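Local coordinates for protein oxidoreductase, FMN-binding (Shewanella oneidensis, PDB 2GOU) that binds FMN and probably acts as an old yellow enzyme-type oxidoreductase, reducing activated carbon-carbon double bonds with electrons from NADH or NADPH, at residues T2-Q7 with K306-I311. Sequence-based numbering, arbitrary orientation.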
ATOM      1  N   THR A   2       6.550 -22.165 -11.152  1.00 17.21           N
ATOM      2  CA  THR A   2       6.788 -20.744 -11.374  1.00 13.81           C
ATOM      3  C   THR A   2       7.109 -20.286 -12.784  1.00  9.94           C
ATOM      4  O   THR A   2       7.642 -19.197 -12.953  1.00 10.26           O
ATOM      5  CB  THR A   2       7.916 -20.185 -10.454  1.00 20.48           C
ATOM      6  OG1 THR A   2       9.189 -20.671 -10.894  1.00 24.68           O
ATOM      7  CG2 THR A   2       7.692 -20.592  -9.010  1.00 18.11           C
ATOM      8  N   GLN A   3       6.777 -21.078 -13.799  1.00  7.91           N
ATOM      9  CA  GLN A   3       7.081 -20.652 -15.157  1.00  7.68           C
ATOM     10  C   GLN A   3       6.387 -19.336 -15.497  1.00  8.28           C
ATOM     11  O   GLN A   3       7.023 -18.410 -15.990  1.00  7.10           O
ATOM     12  CB  GLN A   3       6.690 -21.731 -16.167  1.00  7.44           C
ATOM     13  CG  GLN A   3       7.217 -21.439 -17.566  1.00  8.98           C
ATOM     14  CD  GLN A   3       7.070 -22.614 -18.498  1.00  7.84           C
ATOM     15  OE1 GLN A   3       7.422 -23.741 -18.151  1.00 10.55           O
ATOM     16  NE2 GLN A   3       6.559 -22.358 -19.691  1.00  9.12           N
ATOM     17  N   SER A   4       5.090 -19.238 -15.235  1.00  6.39           N
ATOM     18  CA  SER A   4       4.385 -17.993 -15.522  1.00  7.02           C
ATOM     19  C   SER A   4       4.851 -16.859 -14.618  1.00  6.51           C
ATOM     20  O   SER A   4       4.912 -15.702 -15.039  1.00  6.94           O
ATOM     21  CB  SER A   4       2.882 -18.189 -15.366  1.00  7.21           C
ATOM     22  OG  SER A   4       2.402 -19.050 -16.379  1.00  8.73           O
ATOM     23  N   LEU A   5       5.192 -17.194 -13.379  1.00  5.77           N
ATOM     24  CA  LEU A   5       5.646 -16.193 -12.431  1.00  6.52           C
ATOM     25  C   LEU A   5       6.899 -15.485 -12.941  1.00  6.26           C
ATOM     26  O   LEU A   5       7.155 -14.321 -12.601  1.00  6.63           O
ATOM     27  CB  LEU A   5       5.936 -16.855 -11.084  1.00  7.97           C
ATOM     28  CG  LEU A   5       6.195 -15.918  -9.904  1.00  7.91           C
ATOM     29  CD1 LEU A   5       4.952 -15.092  -9.598  1.00  8.09           C
ATOM     30  CD2 LEU A   5       6.605 -16.747  -8.697  1.00  9.53           C
ATOM     31  N   PHE A   6       7.681 -16.190 -13.758  1.00  6.88           N
ATOM     32  CA  PHE A   6       8.906 -15.620 -14.289  1.00  6.51           C
ATOM     33  C   PHE A   6       8.836 -15.128 -15.721  1.00  7.32           C
ATOM     34  O   PHE A   6       9.847 -15.003 -16.411  1.00  7.69           O
ATOM     35  CB  PHE A   6      10.054 -16.589 -14.041  1.00  7.80           C
ATOM     36  CG  PHE A   6      10.515 -16.556 -12.619  1.00  7.18           C
ATOM     37  CD1 PHE A   6      11.278 -15.490 -12.167  1.00  8.93           C
ATOM     38  CD2 PHE A   6      10.087 -17.513 -11.706  1.00  9.36           C
ATOM     39  CE1 PHE A   6      11.599 -15.361 -10.819  1.00  9.97           C
ATOM     40  CE2 PHE A   6      10.401 -17.394 -10.351  1.00  9.93           C
ATOM     41  CZ  PHE A   6      11.159 -16.318  -9.915  1.00 10.61           C
ATOM     42  N   GLN A   7       7.615 -14.828 -16.144  1.00  7.48           N
ATOM     43  CA  GLN A   7       7.356 -14.239 -17.446  1.00  6.54           C
ATOM     44  C   GLN A   7       7.291 -12.729 -17.206  1.00  7.36           C
ATOM     45  O   GLN A   7       6.813 -12.278 -16.161  1.00  7.53           O
ATOM     46  CB  GLN A   7       6.001 -14.706 -17.987  1.00  7.23           C
ATOM     47  CG  GLN A   7       6.000 -16.131 -18.482  1.00  6.14           C
ATOM     48  CD  GLN A   7       6.798 -16.284 -19.760  1.00  6.49           C
ATOM     49  OE1 GLN A   7       7.771 -17.044 -19.821  1.00  8.79           O
ATOM     50  NE2 GLN A   7       6.393 -15.561 -20.790  1.00  5.62           N
ATOM     51  N   LYS A 306       1.121 -21.402  -5.016  1.00  8.36           N
ATOM     52  CA  LYS A 306      -0.131 -20.662  -5.045  1.00  7.79           C
ATOM     53  C   LYS A 306      -0.066 -19.465  -5.988  1.00  7.19           C
ATOM     54  O   LYS A 306      -1.049 -19.132  -6.647  1.00  7.76           O
ATOM     55  CB  LYS A 306      -0.506 -20.203  -3.635  1.00  9.71           C
ATOM     56  CG  LYS A 306      -0.851 -21.355  -2.701  1.00 11.68           C
ATOM     57  CD  LYS A 306      -1.197 -20.880  -1.295  1.00 15.76           C
ATOM     58  CE  LYS A 306      -1.470 -22.066  -0.380  1.00 20.85           C
ATOM     59  NZ  LYS A 306      -1.817 -21.648   1.008  1.00 24.49           N
ATOM     60  N   ALA A 307       1.096 -18.824  -6.061  1.00  6.72           N
ATOM     61  CA  ALA A 307       1.264 -17.675  -6.944  1.00  7.12           C
ATOM     62  C   ALA A 307       1.150 -18.124  -8.395  1.00  7.14           C
ATOM     63  O   ALA A 307       0.427 -17.526  -9.193  1.00  7.15           O
ATOM     64  CB  ALA A 307       2.621 -17.027  -6.702  1.00  8.60           C
ATOM     65  N   GLU A 308       1.872 -19.186  -8.733  1.00  7.20           N
ATOM     66  CA  GLU A 308       1.852 -19.719 -10.092  1.00  7.63           C
ATOM     67  C   GLU A 308       0.429 -20.153 -10.456  1.00  6.90           C
ATOM     68  O   GLU A 308      -0.051 -19.870 -11.550  1.00  7.40           O
ATOM     69  CB  GLU A 308       2.824 -20.899 -10.189  1.00  7.29           C
ATOM     70  CG  GLU A 308       2.914 -21.553 -11.560  1.00  7.41           C
ATOM     71  CD  GLU A 308       3.557 -20.662 -12.612  1.00  7.45           C
ATOM     72  OE1 GLU A 308       4.062 -19.572 -12.266  1.00  6.98           O
ATOM     73  OE2 GLU A 308       3.569 -21.065 -13.794  1.00  7.18           O
ATOM     74  N   GLN A 309      -0.259 -20.811  -9.525  1.00  7.06           N
ATOM     75  CA  GLN A 309      -1.621 -21.272  -9.776  1.00  7.54           C
ATOM     76  C   GLN A 309      -2.583 -20.113 -10.025  1.00  6.99           C
ATOM     77  O   GLN A 309      -3.438 -20.175 -10.916  1.00  7.55           O
ATOM     78  CB  GLN A 309      -2.115 -22.103  -8.588  1.00  9.57           C
ATOM     79  CG  GLN A 309      -3.388 -22.887  -8.858  1.00 16.41           C
ATOM     80  CD  GLN A 309      -3.214 -23.911  -9.965  1.00 22.88           C
ATOM     81  OE1 GLN A 309      -2.161 -24.548 -10.083  1.00 25.91           O
ATOM     82  NE2 GLN A 309      -4.254 -24.089 -10.775  1.00 26.56           N
ATOM     83  N   ALA A 310      -2.464 -19.055  -9.227  1.00  6.52           N
ATOM     84  CA  ALA A 310      -3.346 -17.909  -9.389  1.00  6.32           C
ATOM     85  C   ALA A 310      -3.177 -17.289 -10.771  1.00  6.82           C
ATOM     86  O   ALA A 310      -4.154 -16.869 -11.399  1.00  8.07           O
ATOM     87  CB  ALA A 310      -3.070 -16.871  -8.305  1.00  8.43           C
ATOM     88  N   ILE A 311      -1.939 -17.207 -11.243  1.00  7.06           N
ATOM     89  CA  ILE A 311      -1.689 -16.642 -12.560  1.00  7.63           C
ATOM     90  C   ILE A 311      -2.193 -17.587 -13.650  1.00  7.63           C
ATOM     91  O   ILE A 311      -2.880 -17.163 -14.577  1.00  8.34           O
ATOM     92  CB  ILE A 311      -0.187 -16.368 -12.762  1.00  6.22           C
ATOM     93  CG1 ILE A 311       0.267 -15.283 -11.782  1.00  7.68           C
ATOM     94  CG2 ILE A 311       0.082 -15.902 -14.192  1.00  7.34           C
ATOM     95  CD1 ILE A 311       1.765 -15.084 -11.724  1.00  8.68           C
TER
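Thr2 and Glu308 bring the two backbones together, their CA atoms 5.2 Å apart. Residues 3-5 have helical backbone angles, and the bonds Phe6 N to Gln3 O and Gln7 N to Ser4 O tighten them into consecutive turns; residues 306-311 are regular helix, as the bonds Ala310 N to Lys306 O and Ile311 N to Ala307 O attest. This helical conformation leaves successive amides of the N-terminal turn facing the helix, where the Glu308 carboxylate takes two of them. Ser4 N donates to Glu308 OE2 at 2.8 Å and a nearly straight 164°, Leu5 N to Glu308 OE1 at 2.9 Å and a more bent 147°. Each oxygen accepts through its syn lone pair, so the carboxylate is bidentate and both bonds resist its rotation. Glu308 reaches them because CG lies anti to the backbone N (chi1 -180°) and the chain then bends at chi2, passing beside Thr2, whose CA is 3.1 Å from OE1. In the eight-stranded TIM barrel of the old yellow enzyme family, this joins the segment ahead of strand 9-11 to helix 304-312, which follows barrel strand 295-299; Ala307 lies about 10 Å from the FMN, side chain to cofactor. Asn312 ND2 gives OE2 a further hydrogen bond, and Asn312 OD1 pairs with Ser4 OG. A glutamine in place of Glu308 would probably lose one of the two bonds, its amide nitrogen being unable to accept from Ser4 N or Leu5 N. Beside the carboxylate, Leu5 and Ile311 cross at about a right angle, with Leu5 CD1 3.8 Å from Ile311 CD1 and 4.2 Å from Ala307 CB. The other branch of Ile311, CG2, meets Ser4 CB at 3.8 Å.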